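Co-type Nitrile Hydratase beta subunit (Pseudomonas putida, PDB 3QYH) probably forms, with its partner alpha subunit, the cobalt-dependent nitrile hydratase that hydrates nitriles to the corresponding amides. Local coordinates at residues 29-40 / 67-76; 123-131 / 179-187. All coordinates share one frame; numbering follows the deposited sequence.

Contact 1 (29-40 / 67-76); sequences WEKTVMSLLPAL and TYYELWLHVF
Val33 drives its CG1 methyl in among Tyr69, Trp72, Leu73 and Phe76, a knob in a hole, and meets Trp72 CB at 3.6 Å. With CG1 anti to its backbone N (chi1 174°), this methyl faces helix 68-76. Phe76 returns the packing as a knob among Val33, Leu36, Leu37 and Leu40. Leu40 CD1 lies over one face of its ring, 4.0 Å from the centroid. Leu37 CD1 covers a face of Trp72, 3.9 Å from the centroid of the six-membered ring. The Tyr69 ring has Glu30 and Met34 on one side: Glu30 O lies over that face, Glu30 CG meets its CD2 at 3.7 Å, and Met34 CB meets its CE1 at 3.7 Å. Without the ring, an alanine here would probably leave a gap against Glu30 and set the Met34 chain freer to turn. A water accepts from Tyr69 N and donates to Glu30 OE2 and Thr67 OG1, while Glu30 OE1 is held by Arg26 N and Tyr27 N. Trp72 also meets Phe51 edge-to-face, and its side chain lies about 9 Å from the bound cobalt ion. This is knobs-into-holes packing of two helices crossing at 49° in the helical N-terminal part of a nitrile hydratase beta subunit.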
loop_
_atom_site.group_PDB
_atom_site.type_symbol
_atom_site.label_atom_id
_atom_site.label_comp_id
_atom_site.label_asym_id
_atom_site.label_seq_id
_atom_site.Cartn_x
_atom_site.Cartn_y
_atom_site.Cartn_z
ATOM N N TRP B 29 3.190 21.310 -3.176
ATOM C CA TRP B 29 3.436 21.006 -1.764
ATOM C C TRP B 29 3.476 19.489 -1.492
ATOM O O TRP B 29 4.164 19.018 -0.588
ATOM C CB TRP B 29 2.428 21.734 -0.858
ATOM C CG TRP B 29 0.973 21.309 -1.027
ATOM C CD1 TRP B 29 0.027 21.931 -1.775
ATOM C CD2 TRP B 29 0.323 20.190 -0.414
ATOM N NE1 TRP B 29 -1.173 21.266 -1.677
ATOM C CE2 TRP B 29 -1.020 20.198 -0.840
ATOM C CE3 TRP B 29 0.743 19.184 0.450
ATOM C CZ2 TRP B 29 -1.941 19.239 -0.433
ATOM C CZ3 TRP B 29 -0.177 18.234 0.859
ATOM C CH2 TRP B 29 -1.500 18.268 0.416
ATOM N N GLU B 30 2.749 18.716 -2.286
ATOM C CA GLU B 30 2.771 17.258 -2.142
ATOM C C GLU B 30 4.154 16.650 -2.384
ATOM O O GLU B 30 4.509 15.635 -1.786
ATOM C CB GLU B 30 1.757 16.601 -3.085
ATOM C CG GLU B 30 0.293 16.916 -2.741
ATOM C CD GLU B 30 -0.683 16.257 -3.719
ATOM O OE1 GLU B 30 -0.296 16.023 -4.883
ATOM O OE2 GLU B 30 -1.832 15.965 -3.313
ATOM N N LYS B 31 4.925 17.257 -3.282
ATOM C CA LYS B 31 6.269 16.754 -3.562
ATOM C C LYS B 31 7.142 16.844 -2.320
ATOM O O LYS B 31 7.887 15.918 -1.999
ATOM C CB LYS B 31 6.918 17.549 -4.705
ATOM C CG LYS B 31 6.143 17.447 -6.022
ATOM C CD LYS B 31 6.669 18.440 -7.055
ATOM C CE LYS B 31 5.775 18.438 -8.312
ATOM N NZ LYS B 31 6.250 19.394 -9.359
ATOM N N THR B 32 7.068 17.981 -1.651
ATOM C CA THR B 32 7.794 18.191 -0.399
ATOM C C THR B 32 7.379 17.175 0.661
ATOM O O THR B 32 8.235 16.526 1.300
ATOM C CB THR B 32 7.513 19.613 0.134
ATOM O OG1 THR B 32 7.848 20.560 -0.888
ATOM C CG2 THR B 32 8.315 19.898 1.405
ATOM N N VAL B 33 6.072 17.037 0.877
ATOM C CA VAL B 33 5.595 16.118 1.911
ATOM C C VAL B 33 6.004 14.671 1.595
ATOM O O VAL B 33 6.508 13.930 2.445
ATOM C CB VAL B 33 4.053 16.217 2.096
ATOM C CG1 VAL B 33 3.585 15.147 3.071
ATOM C CG2 VAL B 33 3.664 17.626 2.623
ATOM N N MET B 34 5.797 14.249 0.359
ATOM C CA MET B 34 6.142 12.879 -0.000
ATOM C C MET B 34 7.635 12.610 0.238
ATOM O O MET B 34 8.000 11.592 0.817
ATOM C CB MET B 34 5.775 12.599 -1.459
ATOM C CG MET B 34 6.032 11.166 -1.886
ATOM S SD MET B 34 7.740 10.937 -2.506
ATOM C CE MET B 34 8.049 9.271 -1.962
ATOM N N SER B 35 8.496 13.543 -0.163
ATOM C CA SER B 35 9.939 13.294 -0.093
ATOM C C SER B 35 10.480 13.346 1.344
ATOM O O SER B 35 11.551 12.818 1.632
ATOM C CB SER B 35 10.728 14.247 -1.007
ATOM O OG SER B 35 10.604 15.573 -0.547
ATOM N N LEU B 36 9.727 13.958 2.246
ATOM C CA LEU B 36 10.119 13.997 3.653
ATOM C C LEU B 36 10.091 12.619 4.300
ATOM O O LEU B 36 10.889 12.351 5.222
ATOM C CB LEU B 36 9.207 14.941 4.439
ATOM C CG LEU B 36 9.493 16.433 4.247
ATOM C CD1 LEU B 36 8.466 17.261 5.031
ATOM C CD2 LEU B 36 10.921 16.774 4.674
ATOM N N LEU B 37 9.203 11.731 3.839
ATOM C CA LEU B 37 9.069 10.440 4.508
ATOM C C LEU B 37 10.344 9.596 4.475
ATOM O O LEU B 37 10.809 9.141 5.515
ATOM C CB LEU B 37 7.913 9.625 3.937
ATOM C CG LEU B 37 7.162 8.626 4.811
ATOM C CD1 LEU B 37 6.579 7.422 4.058
ATOM C CD2 LEU B 37 7.705 8.303 6.228
ATOM N N PRO B 38 10.909 9.367 3.281
ATOM C CA PRO B 38 12.154 8.580 3.240
ATOM C C PRO B 38 13.274 9.290 3.991
ATOM O O PRO B 38 14.142 8.640 4.599
ATOM C CB PRO B 38 12.504 8.526 1.745
ATOM C CG PRO B 38 11.308 9.028 1.030
ATOM C CD PRO B 38 10.482 9.823 1.944
ATOM N N ALA B 39 13.282 10.618 3.949
ATOM C CA ALA B 39 14.344 11.347 4.651
ATOM C C ALA B 39 14.263 11.105 6.170
ATOM O O ALA B 39 15.269 10.847 6.831
ATOM C CB ALA B 39 14.289 12.846 4.315
ATOM N N LEU B 40 13.057 11.146 6.720
ATOM C CA LEU B 40 12.889 11.004 8.153
ATOM C C LEU B 40 13.026 9.553 8.592
ATOM O O LEU B 40 13.551 9.284 9.665
ATOM C CB LEU B 40 11.548 11.599 8.608
ATOM C CG LEU B 40 11.411 13.099 8.359
ATOM C CD1 LEU B 40 9.970 13.584 8.618
ATOM C CD2 LEU B 40 12.421 13.900 9.207
ATOM N N THR B 67 -6.755 15.484 2.358
ATOM C CA THR B 67 -6.232 14.757 1.209
ATOM C C THR B 67 -5.070 13.879 1.686
ATOM O O THR B 67 -4.571 14.047 2.798
ATOM C CB THR B 67 -5.771 15.694 0.080
ATOM O OG1 THR B 67 -4.699 16.517 0.553
ATOM C CG2 THR B 67 -6.916 16.584 -0.383
ATOM N N TYR B 68 -4.638 12.935 0.858
ATOM C CA TYR B 68 -3.676 11.936 1.320
ATOM C C TYR B 68 -2.421 12.514 1.995
ATOM O O TYR B 68 -2.069 12.111 3.104
ATOM C CB TYR B 68 -3.283 11.003 0.181
ATOM C CG TYR B 68 -2.367 9.891 0.623
ATOM C CD1 TYR B 68 -2.862 8.801 1.343
ATOM C CD2 TYR B 68 -1.005 9.926 0.311
ATOM C CE1 TYR B 68 -2.038 7.781 1.741
ATOM C CE2 TYR B 68 -0.158 8.910 0.698
ATOM C CZ TYR B 68 -0.677 7.838 1.420
ATOM O OH TYR B 68 0.164 6.813 1.802
ATOM N N TYR B 69 -1.735 13.436 1.327
ATOM C CA TYR B 69 -0.493 13.946 1.873
ATOM C C TYR B 69 -0.699 14.881 3.079
ATOM O O TYR B 69 0.245 15.171 3.810
ATOM C CB TYR B 69 0.384 14.565 0.784
ATOM C CG TYR B 69 0.935 13.511 -0.169
ATOM C CD1 TYR B 69 1.866 12.556 0.275
ATOM C CD2 TYR B 69 0.505 13.447 -1.488
ATOM C CE1 TYR B 69 2.356 11.571 -0.562
ATOM C CE2 TYR B 69 1.010 12.457 -2.366
ATOM C CZ TYR B 69 1.919 11.524 -1.880
ATOM O OH TYR B 69 2.414 10.569 -2.715
ATOM N N GLU B 70 -1.936 15.311 3.322
ATOM C CA GLU B 70 -2.230 15.983 4.581
ATOM C C GLU B 70 -2.102 15.017 5.747
ATOM O O GLU B 70 -1.728 15.422 6.845
ATOM C CB GLU B 70 -3.624 16.599 4.575
ATOM C CG GLU B 70 -3.744 17.802 3.707
ATOM C CD GLU B 70 -5.170 18.312 3.669
ATOM O OE1 GLU B 70 -5.625 18.854 4.693
ATOM O OE2 GLU B 70 -5.829 18.144 2.624
ATOM N N LEU B 71 -2.421 13.741 5.523
ATOM C CA LEU B 71 -2.245 12.742 6.583
ATOM C C LEU B 71 -0.758 12.606 6.943
ATOM O O LEU B 71 -0.393 12.527 8.113
ATOM C CB LEU B 71 -2.783 11.373 6.156
ATOM C CG LEU B 71 -4.168 11.399 5.485
ATOM C CD1 LEU B 71 -4.560 9.977 5.105
ATOM C CD2 LEU B 71 -5.197 12.036 6.391
ATOM N N TRP B 72 0.100 12.580 5.935
ATOM C CA TRP B 72 1.532 12.488 6.187
ATOM C C TRP B 72 2.035 13.733 6.910
ATOM O O TRP B 72 2.835 13.634 7.851
ATOM C CB TRP B 72 2.298 12.329 4.875
ATOM C CG TRP B 72 2.163 10.975 4.236
ATOM C CD1 TRP B 72 1.158 10.075 4.427
ATOM C CD2 TRP B 72 3.068 10.378 3.297
ATOM N NE1 TRP B 72 1.380 8.948 3.661
ATOM C CE2 TRP B 72 2.541 9.106 2.961
ATOM C CE3 TRP B 72 4.273 10.792 2.708
ATOM C CZ2 TRP B 72 3.177 8.244 2.055
ATOM C CZ3 TRP B 72 4.902 9.939 1.809
ATOM C CH2 TRP B 72 4.357 8.685 1.490
ATOM N N LEU B 73 1.591 14.898 6.455
ATOM C CA LEU B 73 1.991 16.161 7.079
ATOM C C LEU B 73 1.644 16.136 8.569
ATOM O O LEU B 73 2.428 16.579 9.411
ATOM C CB LEU B 73 1.325 17.356 6.382
ATOM C CG LEU B 73 1.509 18.708 7.082
ATOM C CD1 LEU B 73 2.988 19.077 7.215
ATOM C CD2 LEU B 73 0.758 19.784 6.355
ATOM N N HIS B 74 0.470 15.596 8.885
ATOM C CA HIS B 74 0.033 15.465 10.279
ATOM C C HIS B 74 1.013 14.627 11.069
ATOM O O HIS B 74 1.384 15.004 12.186
ATOM C CB HIS B 74 -1.382 14.850 10.398
ATOM C CG HIS B 74 -1.720 14.390 11.785
ATOM N ND1 HIS B 74 -2.422 15.174 12.678
ATOM C CD2 HIS B 74 -1.408 13.248 12.448
ATOM C CE1 HIS B 74 -2.547 14.523 13.821
ATOM N NE2 HIS B 74 -1.941 13.352 13.708
ATOM N N VAL B 75 1.447 13.504 10.500
ATOM C CA VAL B 75 2.386 12.640 11.205
ATOM C C VAL B 75 3.674 13.402 11.499
ATOM O O VAL B 75 4.185 13.354 12.615
ATOM C CB VAL B 75 2.731 11.362 10.402
ATOM C CG1 VAL B 75 3.748 10.522 11.143
ATOM C CG2 VAL B 75 1.476 10.558 10.132
ATOM N N PHE B 76 4.204 14.107 10.502
ATOM C CA PHE B 76 5.476 14.797 10.697
ATOM C C PHE B 76 5.352 15.846 11.819
ATOM O O PHE B 76 6.250 15.997 12.641
ATOM C CB PHE B 76 5.960 15.432 9.389
ATOM C CG PHE B 76 6.099 14.443 8.247
ATOM C CD1 PHE B 76 5.919 14.852 6.924
ATOM C CD2 PHE B 76 6.400 13.113 8.498
ATOM C CE1 PHE B 76 6.052 13.946 5.867
ATOM C CE2 PHE B 76 6.522 12.192 7.446
ATOM C CZ PHE B 76 6.333 12.610 6.134
HETATM O O HOH W 1 -2.647 15.168 -0.933
#

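Contact 2 (123-131 / 179-187)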
loop_
_atom_site.group_PDB
_atom_site.type_symbol
_atom_site.label_atom_id
_atom_site.label_comp_id
_atom_site.label_asym_id
_atom_site.label_seq_id
_atom_site.Cartn_x
_atom_site.Cartn_y
_atom_site.Cartn_z
ATOM N N ARG B 123 12.257 -11.470 8.507
ATOM C CA ARG B 123 13.315 -11.771 9.458
ATOM C C ARG B 123 13.691 -13.246 9.416
ATOM O O ARG B 123 12.862 -14.109 9.108
ATOM C CB ARG B 123 12.914 -11.368 10.868
ATOM C CG ARG B 123 12.689 -9.882 11.048
ATOM C CD ARG B 123 13.985 -9.097 11.046
ATOM N NE ARG B 123 13.739 -7.675 11.281
ATOM C CZ ARG B 123 13.475 -6.794 10.320
ATOM N NH1 ARG B 123 13.422 -7.187 9.053
ATOM N NH2 ARG B 123 13.266 -5.516 10.621
ATOM N N GLU B 124 14.943 -13.528 9.741
ATOM C CA GLU B 124 15.488 -14.872 9.636
ATOM C C GLU B 124 14.829 -15.846 10.608
ATOM O O GLU B 124 14.447 -16.956 10.231
ATOM C CB GLU B 124 16.998 -14.841 9.895
ATOM C CG GLU B 124 17.709 -16.128 9.533
ATOM C CD GLU B 124 17.721 -16.372 8.037
ATOM O OE1 GLU B 124 17.816 -15.382 7.279
ATOM O OE2 GLU B 124 17.633 -17.549 7.623
ATOM N N GLU B 125 14.702 -15.438 11.863
ATOM C CA GLU B 125 14.125 -16.325 12.862
ATOM C C GLU B 125 13.012 -15.665 13.655
ATOM O O GLU B 125 13.028 -14.457 13.881
ATOM C CB GLU B 125 15.210 -16.858 13.796
ATOM C CG GLU B 125 16.120 -15.791 14.367
ATOM C CD GLU B 125 17.406 -16.376 14.931
ATOM O OE1 GLU B 125 17.821 -17.459 14.455
ATOM O OE2 GLU B 125 18.000 -15.755 15.842
ATOM N N GLY B 126 12.032 -16.468 14.048
ATOM C CA GLY B 126 10.907 -15.983 14.833
ATOM C C GLY B 126 10.098 -17.172 15.308
ATOM O O GLY B 126 10.532 -18.308 15.132
ATOM N N ALA B 127 8.928 -16.915 15.895
ATOM C CA ALA B 127 8.066 -17.985 16.379
ATOM C C ALA B 127 7.804 -19.015 15.281
ATOM O O ALA B 127 7.698 -18.677 14.101
ATOM C CB ALA B 127 6.757 -17.411 16.923
ATOM N N ARG B 128 7.714 -20.278 15.671
ATOM C CA ARG B 128 7.432 -21.352 14.726
ATOM C C ARG B 128 6.026 -21.208 14.142
ATOM O O ARG B 128 5.112 -20.721 14.797
ATOM C CB ARG B 128 7.562 -22.718 15.429
ATOM C CG ARG B 128 6.603 -22.840 16.636
ATOM C CD ARG B 128 6.359 -24.242 17.283
ATOM N NE ARG B 128 5.640 -25.098 16.400
ATOM C CZ ARG B 128 4.411 -25.590 16.320
ATOM N NH1 ARG B 128 4.268 -26.288 15.220
ATOM N NH2 ARG B 128 3.399 -25.496 17.182
ATOM N N ALA B 129 5.848 -21.651 12.905
ATOM C CA ALA B 129 4.541 -21.613 12.274
ATOM C C ALA B 129 3.636 -22.661 12.917
ATOM O O ALA B 129 4.013 -23.828 13.014
ATOM C CB ALA B 129 4.673 -21.871 10.782
ATOM N N ARG B 130 2.456 -22.243 13.374
ATOM C CA ARG B 130 1.475 -23.183 13.913
ATOM C C ARG B 130 0.570 -23.733 12.825
ATOM O O ARG B 130 -0.095 -24.736 13.031
ATOM C CB ARG B 130 0.602 -22.507 14.973
ATOM C CG ARG B 130 1.307 -22.194 16.262
ATOM C CD ARG B 130 0.271 -21.681 17.271
ATOM N NE ARG B 130 -0.271 -20.389 16.861
ATOM C CZ ARG B 130 -1.438 -19.888 17.261
ATOM N NH1 ARG B 130 -2.237 -20.584 18.071
ATOM N NH2 ARG B 130 -1.816 -18.691 16.835
ATOM N N PHE B 131 0.521 -23.070 11.671
ATOM C CA PHE B 131 -0.421 -23.457 10.631
ATOM C C PHE B 131 0.245 -23.839 9.297
ATOM O O PHE B 131 1.322 -23.363 8.953
ATOM C CB PHE B 131 -1.465 -22.345 10.427
ATOM C CG PHE B 131 -2.062 -21.849 11.714
ATOM C CD1 PHE B 131 -2.980 -22.615 12.405
ATOM C CD2 PHE B 131 -1.669 -20.640 12.252
ATOM C CE1 PHE B 131 -3.502 -22.171 13.611
ATOM C CE2 PHE B 131 -2.202 -20.191 13.459
ATOM C CZ PHE B 131 -3.118 -20.966 14.131
ATOM N N GLY B 179 9.444 -4.159 20.697
ATOM C CA GLY B 179 10.266 -5.076 19.940
ATOM C C GLY B 179 9.574 -5.621 18.708
ATOM O O GLY B 179 8.391 -5.350 18.461
ATOM N N GLU B 180 10.314 -6.413 17.940
ATOM C CA GLU B 180 9.811 -6.941 16.677
ATOM C C GLU B 180 8.997 -8.224 16.788
ATOM O O GLU B 180 8.150 -8.475 15.934
ATOM C CB GLU B 180 10.967 -7.146 15.690
ATOM C CG GLU B 180 11.615 -5.855 15.266
ATOM C CD GLU B 180 12.590 -6.032 14.118
ATOM O OE1 GLU B 180 12.852 -5.035 13.408
ATOM O OE2 GLU B 180 13.085 -7.162 13.893
ATOM N N HIS B 181 9.261 -9.041 17.811
ATOM C CA HIS B 181 8.543 -10.316 17.995
ATOM C C HIS B 181 8.179 -11.016 16.704
ATOM O O HIS B 181 7.012 -11.241 16.417
ATOM C CB HIS B 181 7.295 -10.113 18.840
ATOM C CG HIS B 181 7.595 -9.698 20.241
ATOM N ND1 HIS B 181 7.755 -10.605 21.265
ATOM C CD2 HIS B 181 7.805 -8.475 20.783
ATOM C CE1 HIS B 181 8.027 -9.958 22.384
ATOM N NE2 HIS B 181 8.064 -8.663 22.118
ATOM N N PRO B 182 9.185 -11.372 15.906
ATOM C CA PRO B 182 8.904 -11.886 14.564
ATOM C C PRO B 182 8.151 -13.221 14.588
ATOM O O PRO B 182 8.375 -14.058 15.461
ATOM C CB PRO B 182 10.308 -12.067 13.946
ATOM C CG PRO B 182 11.221 -11.314 14.830
ATOM C CD PRO B 182 10.625 -11.280 16.184
ATOM N N GLN B 183 7.244 -13.394 13.638
ATOM C CA GLN B 183 6.428 -14.597 13.573
ATOM C C GLN B 183 5.945 -14.729 12.141
ATOM O O GLN B 183 6.149 -13.825 11.319
ATOM C CB GLN B 183 5.240 -14.512 14.553
ATOM C CG GLN B 183 4.270 -13.354 14.255
ATOM C CD GLN B 183 3.106 -13.259 15.236
ATOM O OE1 GLN B 183 2.460 -14.263 15.560
ATOM N NE2 GLN B 183 2.828 -12.043 15.715
ATOM N N HIS B 184 5.323 -15.861 11.831
ATOM C CA HIS B 184 4.827 -16.099 10.496
ATOM C C HIS B 184 3.639 -15.221 10.113
ATOM O O HIS B 184 2.800 -14.854 10.960
ATOM C CB HIS B 184 4.476 -17.575 10.314
ATOM C CG HIS B 184 5.676 -18.452 10.132
ATOM N ND1 HIS B 184 6.039 -18.969 8.909
ATOM C CD2 HIS B 184 6.619 -18.860 11.013
ATOM C CE1 HIS B 184 7.138 -19.694 9.051
ATOM N NE2 HIS B 184 7.514 -19.637 10.314
ATOM N N VAL B 185 3.583 -14.897 8.825
ATOM C CA VAL B 185 2.449 -14.198 8.231
ATOM C C VAL B 185 1.868 -15.107 7.166
ATOM O O VAL B 185 2.611 -15.691 6.360
ATOM C CB VAL B 185 2.898 -12.863 7.589
ATOM C CG1 VAL B 185 1.774 -12.262 6.755
ATOM C CG2 VAL B 185 3.367 -11.888 8.669
ATOM N N TYR B 186 0.551 -15.257 7.164
ATOM C CA TYR B 186 -0.110 -16.127 6.199
ATOM C C TYR B 186 -1.090 -15.300 5.389
ATOM O O TYR B 186 -1.697 -14.364 5.916
ATOM C CB TYR B 186 -0.912 -17.221 6.917
ATOM C CG TYR B 186 -0.163 -17.995 7.992
ATOM C CD1 TYR B 186 -0.133 -17.555 9.313
ATOM C CD2 TYR B 186 0.495 -19.189 7.684
ATOM C CE1 TYR B 186 0.548 -18.265 10.288
ATOM C CE2 TYR B 186 1.169 -19.909 8.655
ATOM C CZ TYR B 186 1.193 -19.453 9.946
ATOM O OH TYR B 186 1.859 -20.147 10.922
ATOM N N THR B 187 -1.274 -15.639 4.120
ATOM C CA THR B 187 -2.492 -15.198 3.439
ATOM C C THR B 187 -3.632 -16.157 3.776
ATOM O O THR B 187 -3.493 -17.380 3.626
ATOM C CB THR B 187 -2.349 -15.124 1.912
ATOM O OG1 THR B 187 -1.331 -14.179 1.579
ATOM C CG2 THR B 187 -3.676 -14.648 1.277
HETATM O O HOH W 2 9.882 -19.915 12.252
HETATM O O HOH W 3 4.744 -17.931 13.812
#
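Arg123 turns at chi2 (-73°), and Glu180 runs extended beyond CG, and their charged ends meet in a side-on salt bridge. Here a loop of the C-terminal, SH3-like region, between helix 111-117 and strand 136-139, lies along strand 183-187 and the turn before it. Arg123 NE donates to Glu180 OE2 at 2.7 Å and NH2 donates to OE1 at 2.9 Å. Both carboxylate oxygens are met on the syn side but from somewhat out of the carboxylate plane, which stands 43° from the guanidinium plane. This two-point grip limits rotation of both groups. Further along, Ala127 N donates to Pro182 O, a backbone bond of 2.9 Å.

The aromatic half begins at His184. Ala129 CB sits almost centrally over one face of its ring, 3.5 Å from the centroid. Ala127 O lies at the ring edge, close to CD2. Asp164 holds ND1 of His184 from strand 158-168. One water joins His184 NE2 to Ala127 O, and another accepts from His184 N and donates to Arg128 O.

Phe131 turns its edge toward the face of Tyr186 in an offset edge-to-face pair, with planes at 73°. Leu216 of strand 216-218 packs against both rings. Asp213 takes two partners from this end of the contact, the hydroxyl of Tyr186 and the guanidinium of Arg130. At the ring pair itself, Phe131 CD2 comes within 3.8 Å of Tyr186 CE1, and Phe131 N makes a weak hydrogen bond of 3.3 Å to Tyr186 OH.

Contact 1 and contact 2 hold different elements, on opposite sides of the chain's centre, with their nearest atoms about 15 Å apart. Contact 1 is a buried joint between two helices of the N-terminal family region. Contact 2 is partly buried and fixes a loop to the start of an inner strand and the turn before it in the C-terminal, SH3-like region. Their chemistry follows their place. The helices meet almost wholly through apolar side chains and aromatic rings, with one water at the end. The loop is held by a salt bridge, a backbone bond and waters, and aromatic packing enters mainly where it runs inward.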